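Local coordinates for protein restriction endonuclease r.bpuji (Bacillus pumilus, PDB 2VLA) that recognises and binds its cognate DNA sequence, as the N-terminal recognition domain of what is probably a DNA-cleaving restriction endonuclease, at residues A[75-80]-A[103-108]; A[8-13]-A[203-208]; A[174-179]-A[245-250]. One frame throughout, in Å; residues are numbered along the deposited sequence. Where two conformers were deposited one is given.

The three contacts lie in the recognition domain, their centres 21 to 23 Å apart. Contact 2 is the one engaged with DNA: residues 203-208 read bases while Arg10 holds a phosphate. Contact 1 falls between the two segments of contact 2 in the chain, and their nearest atoms come within about 4 Å without touching; it is an aromatic core whose segment 75-80 also carries Lys75, which borders the DNA backbone. Contact 3 sits apart, its nearest atom about 21 Å from the nucleic acid and about 10 Å from either other contact, beside a bound polyether. Helices 177-189 and 203-219, consecutive in the chain, carry one segment each of contacts 3 and 2.

Contact 1: residues A[75-80]-A[103-108]; sequences KLFGMF and PAFFKD. With nucleotides of chain B.
Phe77, in the turn that follows helix 62-76, offers one face of its ring to the edges of Phe105 and Phe106, neighbours on helix 102-112. The three form an aromatic cluster joining that turn to helix 102-112 in the interior of the recognition domain. Phe106 makes an edge-to-face pair with Phe77, the ring planes at 85°, and its CE1 comes 3.8 Å from CE1 of Phe77. Phe105 approaches that same face in an offset edge-to-face pair, its centroid 5.8 Å from that of Phe77. Its CZ is pushed in beside the main chain, 3.9 Å from O of Phe77 and close to CB as well. The Phe105 ring reaches this far because its CG stands opposite the backbone N (chi1 -177°), and its CD1 also rests over the centre of the Phe106 face. Met79 closes the edge of Phe105: its CG lies in the plane of that ring, 4.0 Å from CZ, and its SD makes an oblique Met-aromatic contact. Between Phe77 and Met79 the chain turns at Gly78, whose positive phi of 59° takes it out of the helical course. Further out, Met79 packs on helix 22-36, Phe77 and Phe106 on helix 203-219. The loose side is at Lys75, partly exposed and no part of the cluster: its chain, bent at chi2, runs along the DNA backbone, CE 3.4 Å from OP1 of DC5 of chain B. The side chains thus meet through apolar surfaces and a thioether; Phe77 O, although it touches Phe105, has its hydrogen bond from Arg92, which also pairs with Asp108, so the polar bonds come from a third part of the fold.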
loop_
_atom_site.group_PDB
_atom_site.type_symbol
_atom_site.label_atom_id
_atom_site.label_comp_id
_atom_site.label_asym_id
_atom_site.label_seq_id
_atom_site.Cartn_x
_atom_site.Cartn_y
_atom_site.Cartn_z
ATOM N N LYS A 75 -1.023 5.883 9.445
ATOM C CA LYS A 75 -1.123 4.519 8.925
ATOM C C LYS A 75 -0.477 4.346 7.546
ATOM O O LYS A 75 0.498 3.594 7.396
ATOM C CB LYS A 75 -2.561 4.063 8.891
ATOM C CG LYS A 75 -3.193 3.965 10.244
ATOM C CD LYS A 75 -2.728 2.727 10.991
ATOM C CE LYS A 75 -3.517 2.507 12.285
ATOM N NZ LYS A 75 -3.283 1.158 12.874
ATOM N N LEU A 76 -0.974 5.046 6.528
ATOM C CA LEU A 76 -0.593 4.696 5.165
ATOM C C LEU A 76 0.876 5.042 4.891
ATOM O O LEU A 76 1.580 4.287 4.214
ATOM C CB LEU A 76 -1.505 5.366 4.146
ATOM C CG LEU A 76 -1.262 5.011 2.681
ATOM C CD1 LEU A 76 -1.496 3.526 2.426
ATOM C CD2 LEU A 76 -2.191 5.898 1.776
ATOM N N PHE A 77 1.323 6.222 5.329
ATOM C CA PHE A 77 2.708 6.615 5.078
ATOM C C PHE A 77 3.680 6.233 6.205
ATOM O O PHE A 77 4.873 6.353 6.041
ATOM C CB PHE A 77 2.828 8.103 4.825
ATOM C CG PHE A 77 2.220 8.580 3.498
ATOM C CD1 PHE A 77 1.661 7.688 2.591
ATOM C CD2 PHE A 77 2.233 9.939 3.172
ATOM C CE1 PHE A 77 1.112 8.156 1.401
ATOM C CE2 PHE A 77 1.701 10.390 1.992
ATOM C CZ PHE A 77 1.135 9.507 1.104
ATOM N N GLY A 78 3.157 5.820 7.355
ATOM C CA GLY A 78 4.010 5.344 8.456
ATOM C C GLY A 78 5.018 6.385 8.940
ATOM O O GLY A 78 6.208 6.082 9.076
ATOM N N MET A 79 4.537 7.581 9.278
ATOM C CA MET A 79 5.421 8.699 9.531
ATOM C C MET A 79 5.677 8.968 11.016
ATOM O O MET A 79 6.557 9.750 11.362
ATOM C CB MET A 79 4.897 9.963 8.838
ATOM C CG MET A 79 4.854 9.823 7.328
ATOM S SD MET A 79 4.400 11.305 6.462
ATOM C CE MET A 79 5.971 12.164 6.536
ATOM N N PHE A 80 4.889 8.355 11.878
ATOM C CA PHE A 80 5.110 8.440 13.323
ATOM C C PHE A 80 4.644 7.163 14.005
ATOM O O PHE A 80 3.979 6.344 13.404
ATOM C CB PHE A 80 4.383 9.670 13.919
ATOM C CG PHE A 80 2.874 9.625 13.794
ATOM C CD1 PHE A 80 2.092 8.986 14.750
ATOM C CD2 PHE A 80 2.234 10.301 12.774
ATOM C CE1 PHE A 80 0.695 9.009 14.664
ATOM C CE2 PHE A 80 0.836 10.293 12.675
ATOM C CZ PHE A 80 0.080 9.656 13.622
ATOM N N PRO A 103 10.959 9.709 -4.162
ATOM C CA PRO A 103 10.850 8.366 -4.709
ATOM C C PRO A 103 11.326 7.280 -3.736
ATOM O O PRO A 103 10.730 6.226 -3.668
ATOM C CB PRO A 103 11.743 8.419 -5.958
ATOM C CG PRO A 103 11.727 9.841 -6.355
ATOM C CD PRO A 103 11.712 10.600 -5.048
ATOM N N ALA A 104 12.374 7.558 -2.964
ATOM C CA ALA A 104 12.873 6.568 -1.999
ATOM C C ALA A 104 11.897 6.350 -0.859
ATOM O O ALA A 104 11.770 5.256 -0.371
ATOM C CB ALA A 104 14.225 6.976 -1.457
ATOM N N PHE A 105 11.192 7.387 -0.456
ATOM C CA PHE A 105 10.158 7.286 0.548
ATOM C C PHE A 105 9.101 6.286 0.083
ATOM O O PHE A 105 8.693 5.398 0.829
ATOM C CB PHE A 105 9.546 8.684 0.770
ATOM C CG PHE A 105 8.486 8.751 1.838
ATOM C CD1 PHE A 105 7.161 8.558 1.522
ATOM C CD2 PHE A 105 8.806 9.153 3.123
ATOM C CE1 PHE A 105 6.172 8.701 2.484
ATOM C CE2 PHE A 105 7.838 9.283 4.090
ATOM C CZ PHE A 105 6.507 9.085 3.766
ATOM N N PHE A 106 8.673 6.404 -1.166
ATOM C CA PHE A 106 7.659 5.512 -1.694
ATOM C C PHE A 106 8.189 4.138 -2.072
ATOM O O PHE A 106 7.478 3.149 -1.948
ATOM C CB PHE A 106 6.888 6.180 -2.819
ATOM C CG PHE A 106 5.965 7.224 -2.323
ATOM C CD1 PHE A 106 4.836 6.859 -1.644
ATOM C CD2 PHE A 106 6.301 8.573 -2.388
ATOM C CE1 PHE A 106 4.018 7.810 -1.088
ATOM C CE2 PHE A 106 5.516 9.504 -1.804
ATOM C CZ PHE A 106 4.369 9.139 -1.169
ATOM N N LYS A 107 9.458 4.059 -2.483
ATOM C CA LYS A 107 10.108 2.745 -2.668
ATOM C C LYS A 107 10.012 1.946 -1.383
ATOM O O LYS A 107 9.667 0.764 -1.401
ATOM C CB LYS A 107 11.579 2.910 -3.063
ATOM C CG LYS A 107 11.809 3.214 -4.542
ATOM C CD LYS A 107 13.285 3.477 -4.840
ATOM C CE LYS A 107 13.530 3.748 -6.342
ATOM N NZ LYS A 107 13.352 5.165 -6.712
ATOM N N ASP A 108 10.304 2.596 -0.265
ATOM C CA ASP A 108 10.317 1.924 1.027
ATOM C C ASP A 108 8.912 1.472 1.428
ATOM O O ASP A 108 8.732 0.363 1.924
ATOM C CB ASP A 108 10.903 2.850 2.094
ATOM C CG ASP A 108 11.121 2.146 3.424
ATOM O OD1 ASP A 108 12.038 1.258 3.495
ATOM O OD2 ASP A 108 10.381 2.442 4.389
ATOM P P DC B 5 -6.743 5.051 11.797
ATOM O OP1 DC B 5 -5.609 5.093 12.743
ATOM O OP2 DC B 5 -6.884 6.122 10.801
ATOM O "O5'" DC B 5 -6.748 3.594 11.129
ATOM C "C5'" DC B 5 -7.045 3.404 9.770
ATOM C "C4'" DC B 5 -8.281 2.571 9.594
ATOM O "O4'" DC B 5 -9.420 3.259 10.192
ATOM C "C3'" DC B 5 -8.674 2.307 8.159
ATOM O "O3'" DC B 5 -9.411 1.085 8.081
ATOM C "C2'" DC B 5 -9.516 3.557 7.877
ATOM C "C1'" DC B 5 -10.334 3.603 9.164
ATOM N N1 DC B 5 -10.947 4.907 9.431
ATOM C C2 DC B 5 -12.341 5.039 9.487
ATOM O O2 DC B 5 -13.053 4.021 9.368
ATOM N N3 DC B 5 -12.877 6.280 9.704
ATOM C C4 DC B 5 -12.087 7.333 9.832
ATOM N N4 DC B 5 -12.661 8.532 10.045
ATOM C C5 DC B 5 -10.683 7.244 9.755
ATOM C C6 DC B 5 -10.155 6.015 9.565
#

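Contact 2: residues A[8-13]-A[203-208]; sequences QFRCTI and TSYSMQ. With nucleotides of chain C; nucleotides of chain B.
Arg10 lies flat on Tyr205 near the start of helix 203-219, a helix whose contacts with the bases are consistent with the recognition helix of a helix-turn-helix. The guanidinium and ring planes are 5° apart, and Arg10 CZ sits over the ring face, 3.6 Å from its centroid, a stacked cation-pi pair. An extended chain from CG to NE carries the group across the ring. Side-on, the same guanidinium grips one backbone atom with two nitrogens: NE is 2.9 Å from Tyr205 O, approaching from above the carbonyl plane, and NH2 is 3.1 Å from that oxygen, in the carbonyl plane and on a lone pair. The remaining nitrogen serves the DNA, NH1 giving an almost straight bond (171°) to OP2 of DC7 of chain B, 2.9 Å away. Thr12 CG2 lies over the opposite face of the guanidinium, so the flat group is held between a methyl and an aromatic ring. Replacing Arg10 by an alanine would probably cost the DC7 phosphate this charged donor and leave Tyr205 O without its two guanidinium bonds and the ring without its stack. Farther out, Lys201 makes a cation-pi contact with Tyr205 and His198 meets its ring edge-to-face. Water 1 donates to Ser204 O and accepts only a weak bond from Arg10 NH2. The same helix also reads the bases: Ser204 OG, one residue before Tyr205, bonds to O4 of a thymine, and a turn later Gln208 pairs with the adenine of DA4 of chain C by two bonds, the familiar glutamine-adenine match, Glu212 OE2 also bonding to its NE2. In that match OE1 receives N6 of DA4, while Gln208 NE2 donates to N7 of DA4 at 3.0 Å, nearly straight at 176°.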
loop_
_atom_site.group_PDB
_atom_site.type_symbol
_atom_site.label_atom_id
_atom_site.label_comp_id
_atom_site.label_asym_id
_atom_site.label_seq_id
_atom_site.Cartn_x
_atom_site.Cartn_y
_atom_site.Cartn_z
ATOM N N GLN A 8 -12.599 -13.954 -6.664
ATOM C CA GLN A 8 -12.237 -12.562 -6.512
ATOM C C GLN A 8 -12.395 -12.129 -5.066
ATOM O O GLN A 8 -13.227 -12.659 -4.342
ATOM C CB GLN A 8 -13.132 -11.687 -7.423
ATOM C CG GLN A 8 -12.859 -11.845 -8.914
ATOM C CD GLN A 8 -11.644 -11.034 -9.377
ATOM O OE1 GLN A 8 -11.660 -9.812 -9.340
ATOM N NE2 GLN A 8 -10.583 -11.730 -9.814
ATOM N N PHE A 9 -11.597 -11.145 -4.650
ATOM C CA PHE A 9 -11.597 -10.711 -3.259
ATOM C C PHE A 9 -11.139 -9.278 -3.156
ATOM O O PHE A 9 -10.015 -8.961 -3.511
ATOM C CB PHE A 9 -10.677 -11.633 -2.420
ATOM C CG PHE A 9 -10.650 -11.296 -0.934
ATOM C CD1 PHE A 9 -9.789 -10.336 -0.447
ATOM C CD2 PHE A 9 -11.485 -11.945 -0.048
ATOM C CE1 PHE A 9 -9.766 -10.019 0.899
ATOM C CE2 PHE A 9 -11.463 -11.643 1.295
ATOM C CZ PHE A 9 -10.607 -10.670 1.768
ATOM N N ARG A 10 -12.040 -8.402 -2.710
ATOM C CA ARG A 10 -11.716 -6.994 -2.543
ATOM C C ARG A 10 -10.815 -6.812 -1.338
ATOM O O ARG A 10 -11.177 -7.181 -0.213
ATOM C CB ARG A 10 -13.003 -6.175 -2.397
ATOM C CG ARG A 10 -12.767 -4.675 -2.264
ATOM C CD ARG A 10 -14.045 -3.891 -2.302
ATOM N NE ARG A 10 -13.792 -2.460 -2.319
ATOM C CZ ARG A 10 -13.784 -1.659 -1.255
ATOM N NH1 ARG A 10 -14.003 -2.126 -0.051
ATOM N NH2 ARG A 10 -13.580 -0.350 -1.408
ATOM N N CYS A 11 -9.638 -6.255 -1.581
ATOM C CA CYS A 11 -8.606 -6.153 -0.580
ATOM C C CYS A 11 -8.023 -4.735 -0.610
ATOM O O CYS A 11 -7.170 -4.423 -1.423
ATOM C CB CYS A 11 -7.503 -7.236 -0.824
ATOM S SG CYS A 11 -6.285 -7.381 0.436
ATOM N N THR A 12 -8.546 -3.881 0.249
ATOM C CA THR A 12 -8.282 -2.461 0.105
ATOM C C THR A 12 -6.989 -2.029 0.756
ATOM O O THR A 12 -6.382 -2.785 1.602
ATOM C CB THR A 12 -9.413 -1.587 0.695
ATOM O OG1 THR A 12 -9.546 -1.843 2.082
ATOM C CG2 THR A 12 -10.724 -1.853 0.009
ATOM N N ILE A 13 -6.548 -0.820 0.355
ATOM C CA ILE A 13 -5.658 -0.014 1.144
ATOM C C ILE A 13 -6.390 1.285 1.456
ATOM O O ILE A 13 -7.422 1.587 0.849
ATOM C CB ILE A 13 -4.313 0.266 0.433
ATOM C CG1 ILE A 13 -4.516 1.107 -0.846
ATOM C CG2 ILE A 13 -3.582 -1.073 0.095
ATOM C CD1 ILE A 13 -3.292 1.883 -1.255
ATOM N N THR A 203 -17.333 2.959 -9.502
ATOM C CA THR A 203 -16.031 2.456 -9.871
ATOM C C THR A 203 -14.963 2.741 -8.799
ATOM O O THR A 203 -14.044 1.931 -8.602
ATOM C CB THR A 203 -15.625 2.980 -11.254
ATOM O OG1 THR A 203 -16.574 2.500 -12.214
ATOM C CG2 THR A 203 -14.268 2.520 -11.635
ATOM N N SER A 204 -15.128 3.801 -8.028
ATOM C CA SER A 204 -14.165 4.066 -6.952
ATOM C C SER A 204 -14.112 2.908 -5.936
ATOM O O SER A 204 -13.038 2.564 -5.431
ATOM C CB SER A 204 -14.482 5.378 -6.257
ATOM O OG SER A 204 -15.751 5.343 -5.626
ATOM N N TYR A 205 -15.255 2.323 -5.634
ATOM C CA TYR A 205 -15.324 1.206 -4.700
ATOM C C TYR A 205 -14.482 0.072 -5.219
ATOM O O TYR A 205 -13.708 -0.530 -4.462
ATOM C CB TYR A 205 -16.767 0.763 -4.544
ATOM C CG TYR A 205 -16.948 -0.344 -3.545
ATOM C CD1 TYR A 205 -16.969 -0.076 -2.184
ATOM C CD2 TYR A 205 -17.085 -1.661 -3.955
ATOM C CE1 TYR A 205 -17.129 -1.077 -1.259
ATOM C CE2 TYR A 205 -17.231 -2.697 -3.017
ATOM C CZ TYR A 205 -17.253 -2.381 -1.665
ATOM O OH TYR A 205 -17.390 -3.366 -0.709
ATOM N N SER A 206 -14.582 -0.191 -6.505
ATOM C CA SER A 206 -13.937 -1.314 -7.118
ATOM C C SER A 206 -12.458 -1.102 -7.394
ATOM O O SER A 206 -11.662 -2.064 -7.328
ATOM C CB SER A 206 -14.627 -1.645 -8.436
ATOM O OG SER A 206 -15.986 -1.904 -8.244
ATOM N N MET A 207 -12.078 0.129 -7.726
ATOM C CA MET A 207 -10.793 0.372 -8.348
ATOM C C MET A 207 -9.886 1.398 -7.655
ATOM O O MET A 207 -8.679 1.387 -7.890
ATOM C CB MET A 207 -10.976 0.766 -9.811
ATOM C CG MET A 207 -11.258 -0.410 -10.739
ATOM S SD MET A 207 -9.881 -1.543 -10.876
ATOM C CE MET A 207 -8.691 -0.494 -11.728
ATOM N N GLN A 208 -10.402 2.220 -6.757
ATOM C CA GLN A 208 -9.577 3.321 -6.313
ATOM C C GLN A 208 -8.341 2.786 -5.561
ATOM O O GLN A 208 -7.252 3.292 -5.717
ATOM C CB GLN A 208 -10.345 4.324 -5.449
ATOM C CG GLN A 208 -9.460 5.497 -5.039
ATOM C CD GLN A 208 -10.202 6.666 -4.467
ATOM O OE1 GLN A 208 -11.435 6.686 -4.452
ATOM N NE2 GLN A 208 -9.455 7.657 -3.996
ATOM P P DC C 3 -5.193 10.137 -9.087
ATOM O OP1 DC C 3 -3.948 10.921 -9.257
ATOM O OP2 DC C 3 -5.165 8.684 -8.930
ATOM O "O5'" DC C 3 -5.990 10.700 -7.822
ATOM C "C5'" DC C 3 -6.159 12.100 -7.653
ATOM C "C4'" DC C 3 -7.155 12.385 -6.561
ATOM O "O4'" DC C 3 -8.480 12.023 -6.995
ATOM C "C3'" DC C 3 -6.924 11.567 -5.295
ATOM O "O3'" DC C 3 -7.077 12.333 -4.116
ATOM C "C2'" DC C 3 -8.019 10.505 -5.366
ATOM C "C1'" DC C 3 -9.117 11.375 -5.919
ATOM N N1 DC C 3 -10.290 10.682 -6.396
ATOM C C2 DC C 3 -11.559 11.284 -6.276
ATOM O O2 DC C 3 -11.669 12.459 -5.822
ATOM N N3 DC C 3 -12.629 10.589 -6.706
ATOM C C4 DC C 3 -12.490 9.367 -7.211
ATOM N N4 DC C 3 -13.576 8.735 -7.627
ATOM C C5 DC C 3 -11.220 8.750 -7.308
ATOM C C6 DC C 3 -10.169 9.415 -6.861
ATOM P P DA C 4 -5.857 12.997 -3.319
ATOM O OP1 DA C 4 -5.247 13.962 -4.162
ATOM O OP2 DA C 4 -5.084 11.874 -2.729
ATOM O "O5'" DA C 4 -6.730 13.668 -2.230
ATOM C "C5'" DA C 4 -7.369 14.933 -2.549
ATOM C "C4'" DA C 4 -8.668 15.042 -1.793
ATOM O "O4'" DA C 4 -9.675 14.168 -2.359
ATOM C "C3'" DA C 4 -8.586 14.660 -0.304
ATOM O "O3'" DA C 4 -9.440 15.526 0.421
ATOM C "C2'" DA C 4 -9.138 13.247 -0.309
ATOM C "C1'" DA C 4 -10.252 13.369 -1.328
ATOM N N9 DA C 4 -10.713 12.132 -1.899
ATOM C C8 DA C 4 -9.975 10.995 -2.166
ATOM N N7 DA C 4 -10.670 10.043 -2.727
ATOM C C5 DA C 4 -11.954 10.555 -2.851
ATOM C C6 DA C 4 -13.140 10.036 -3.350
ATOM N N6 DA C 4 -13.309 8.834 -3.895
ATOM N N1 DA C 4 -14.234 10.861 -3.325
ATOM C C2 DA C 4 -14.110 12.100 -2.781
ATOM N N3 DA C 4 -13.052 12.697 -2.300
ATOM C C4 DA C 4 -11.977 11.846 -2.342
ATOM P P DC B 7 -15.359 -0.220 3.108
ATOM O OP1 DC B 7 -16.374 -1.278 3.244
ATOM O OP2 DC B 7 -14.105 -0.536 2.399
ATOM O "O5'" DC B 7 -15.965 1.087 2.409
ATOM C "C5'" DC B 7 -17.218 1.607 2.839
ATOM C "C4'" DC B 7 -17.527 2.917 2.128
ATOM O "O4'" DC B 7 -16.611 3.957 2.586
ATOM C "C3'" DC B 7 -17.353 2.896 0.605
ATOM O "O3'" DC B 7 -18.418 3.613 0.016
ATOM C "C2'" DC B 7 -16.070 3.675 0.373
ATOM C "C1'" DC B 7 -16.190 4.705 1.454
ATOM N N1 DC B 7 -14.981 5.448 1.853
ATOM C C2 DC B 7 -15.121 6.774 2.246
ATOM O O2 DC B 7 -16.240 7.299 2.166
ATOM N N3 DC B 7 -14.037 7.463 2.656
ATOM C C4 DC B 7 -12.863 6.829 2.760
ATOM N N4 DC B 7 -11.807 7.510 3.180
ATOM C C5 DC B 7 -12.708 5.473 2.372
ATOM C C6 DC B 7 -13.776 4.827 1.926
HETATM O O HOH W 1 -11.651 1.660 -3.182
#

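Contact 3: residues A[174-179]-A[245-250]; sequences KIKPIE and QFWGNK
Trp247 projects toward Pro177 from a type I beta turn running from Phe246 to Asn249, which Asn249 N closes by bonding to Phe246 O. Facing it, the chain at Lys176 takes the N-cap position and Pro177 opens helix 177-189; the alpha carbons of Lys176 and Gly248 stand 8.0 Å apart. The two segments meet through a CH-pi contact. Pro177 CD lies over one face of the indole, offset toward its rim, 3.5 Å from CZ3 of Trp247 and 3.7 Å from the centroid of the six-membered ring. With chi1 of Trp247 at 70°, its CG is flanked by both the backbone N and the carbonyl carbon, which lays the benzo part of the ring against the proline. The NZ of Lys176 comes near the indole edge in one of two deposited conformers, so that approach is doubtful. Helix 137-150 backs the pair, Gln143 touching both Pro177 and Trp247. Trp247 also belongs, with Lys176 and Gly248, to the pocket of a bound polyether, probably from the crystallisation liquor, about 4 Å from its side chain. At the helix start the Glu179 side chain folds back onto the N-cap residue: its OE2 takes a nearly straight bond from Lys176 N at 2.8 Å, met from above the carboxylate plane.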
loop_
_atom_site.group_PDB
_atom_site.type_symbol
_atom_site.label_atom_id
_atom_site.label_comp_id
_atom_site.label_asym_id
_atom_site.label_seq_id
_atom_site.Cartn_x
_atom_site.Cartn_y
_atom_site.Cartn_z
ATOM N N LYS A 174 -0.775 -18.321 -3.657
ATOM C CA LYS A 174 -0.826 -19.651 -4.261
ATOM C C LYS A 174 -0.284 -19.703 -5.689
ATOM O O LYS A 174 -0.076 -20.785 -6.237
ATOM C CB LYS A 174 -2.260 -20.152 -4.254
ATOM C CG LYS A 174 -2.783 -20.491 -2.851
ATOM C CD LYS A 174 -4.216 -20.928 -2.914
ATOM C CE LYS A 174 -4.798 -21.160 -1.538
ATOM N NZ LYS A 174 -6.272 -21.428 -1.599
ATOM N N ILE A 175 -0.098 -18.533 -6.311
ATOM C CA ILE A 175 0.062 -18.465 -7.759
ATOM C C ILE A 175 1.390 -17.821 -8.154
ATOM O O ILE A 175 1.715 -16.738 -7.676
ATOM C CB ILE A 175 -1.076 -17.599 -8.378
ATOM C CG1 ILE A 175 -2.465 -18.093 -7.926
ATOM C CG2 ILE A 175 -0.962 -17.578 -9.899
ATOM C CD1 ILE A 175 -2.766 -19.565 -8.307
ATOM N N LYS A 176 2.091 -18.451 -9.106
ATOM C CA LYS A 176 3.320 -17.877 -9.681
ATOM C C LYS A 176 3.004 -16.844 -10.783
ATOM O O LYS A 176 2.072 -17.020 -11.563
ATOM C CB LYS A 176 4.204 -18.976 -10.243
ATOM C CG LYS A 176 4.645 -19.995 -9.175
ATOM C CD LYS A 176 5.855 -20.776 -9.609
ATOM C CE LYS A 176 6.333 -21.715 -8.497
ATOM N NZ LYS A 176 7.037 -20.985 -7.388
ATOM N N PRO A 177 3.780 -15.753 -10.832
ATOM C CA PRO A 177 3.584 -14.766 -11.891
ATOM C C PRO A 177 3.476 -15.347 -13.290
ATOM O O PRO A 177 2.631 -14.939 -14.046
ATOM C CB PRO A 177 4.790 -13.863 -11.729
ATOM C CG PRO A 177 5.019 -13.864 -10.272
ATOM C CD PRO A 177 4.802 -15.313 -9.876
ATOM N N ILE A 178 4.245 -16.371 -13.618
ATOM C CA ILE A 178 4.129 -16.945 -14.955
ATOM C C ILE A 178 2.744 -17.563 -15.197
ATOM O O ILE A 178 2.242 -17.553 -16.324
ATOM C CB ILE A 178 5.231 -18.025 -15.250
ATOM C CG1 ILE A 178 5.128 -18.447 -16.724
ATOM C CG2 ILE A 178 5.128 -19.254 -14.284
ATOM C CD1 ILE A 178 5.464 -17.325 -17.727
ATOM N N GLU A 179 2.132 -18.119 -14.151
ATOM C CA GLU A 179 0.750 -18.609 -14.279
ATOM C C GLU A 179 -0.231 -17.502 -14.645
ATOM O O GLU A 179 -1.182 -17.735 -15.386
ATOM C CB GLU A 179 0.290 -19.252 -12.999
ATOM C CG GLU A 179 0.977 -20.512 -12.664
ATOM C CD GLU A 179 0.501 -21.068 -11.336
ATOM O OE1 GLU A 179 -0.623 -21.650 -11.297
ATOM O OE2 GLU A 179 1.199 -20.862 -10.326
ATOM N N GLN A 245 12.466 -9.482 -6.500
ATOM C CA GLN A 245 13.017 -10.777 -6.056
ATOM C C GLN A 245 12.386 -11.280 -4.764
ATOM O O GLN A 245 12.539 -12.437 -4.420
ATOM C CB GLN A 245 14.543 -10.691 -5.917
ATOM C CG GLN A 245 15.257 -10.890 -7.243
ATOM C CD GLN A 245 16.673 -10.362 -7.253
ATOM O OE1 GLN A 245 17.196 -9.918 -6.228
ATOM N NE2 GLN A 245 17.304 -10.396 -8.420
ATOM N N PHE A 246 11.637 -10.426 -4.080
ATOM C CA PHE A 246 10.897 -10.830 -2.893
ATOM C C PHE A 246 9.485 -11.358 -3.193
ATOM O O PHE A 246 8.722 -11.632 -2.272
ATOM C CB PHE A 246 10.816 -9.670 -1.888
ATOM C CG PHE A 246 12.137 -9.255 -1.346
ATOM C CD1 PHE A 246 12.957 -8.399 -2.057
ATOM C CD2 PHE A 246 12.593 -9.763 -0.129
ATOM C CE1 PHE A 246 14.174 -8.013 -1.563
ATOM C CE2 PHE A 246 13.822 -9.399 0.371
ATOM C CZ PHE A 246 14.637 -8.551 -0.355
ATOM N N TRP A 247 9.145 -11.517 -4.471
ATOM C CA TRP A 247 7.780 -11.876 -4.835
ATOM C C TRP A 247 7.281 -13.155 -4.208
ATOM O O TRP A 247 6.075 -13.299 -3.943
ATOM C CB TRP A 247 7.616 -11.958 -6.350
ATOM C CG TRP A 247 8.320 -13.139 -7.015
ATOM C CD1 TRP A 247 9.540 -13.122 -7.635
ATOM C CD2 TRP A 247 7.814 -14.489 -7.183
ATOM N NE1 TRP A 247 9.829 -14.364 -8.142
ATOM C CE2 TRP A 247 8.776 -15.204 -7.896
ATOM C CE3 TRP A 247 6.651 -15.141 -6.794
ATOM C CZ2 TRP A 247 8.619 -16.547 -8.208
ATOM C CZ3 TRP A 247 6.514 -16.484 -7.081
ATOM C CH2 TRP A 247 7.477 -17.158 -7.801
ATOM N N GLY A 248 8.191 -14.111 -4.008
ATOM C CA GLY A 248 7.816 -15.431 -3.483
ATOM C C GLY A 248 7.928 -15.575 -1.982
ATOM O O GLY A 248 7.653 -16.648 -1.443
ATOM N N ASN A 249 8.295 -14.494 -1.299
ATOM C CA ASN A 249 8.465 -14.515 0.148
ATOM C C ASN A 249 7.142 -14.390 0.886
ATOM O O ASN A 249 6.297 -13.566 0.528
ATOM C CB ASN A 249 9.380 -13.384 0.595
ATOM C CG ASN A 249 10.845 -13.656 0.306
ATOM O OD1 ASN A 249 11.195 -14.153 -0.765
ATOM N ND2 ASN A 249 11.725 -13.280 1.255
ATOM N N LYS A 250 7.000 -15.100 1.981
ATOM C CA LYS A 250 5.952 -14.816 2.919
ATOM C C LYS A 250 6.114 -13.374 3.384
ATOM O O LYS A 250 7.225 -12.867 3.434
ATOM C CB LYS A 250 6.043 -15.791 4.111
ATOM C CG LYS A 250 5.350 -17.105 3.894
ATOM C CD LYS A 250 5.174 -17.864 5.212
ATOM C CE LYS A 250 3.885 -18.675 5.219
ATOM N NZ LYS A 250 4.095 -20.061 4.705
#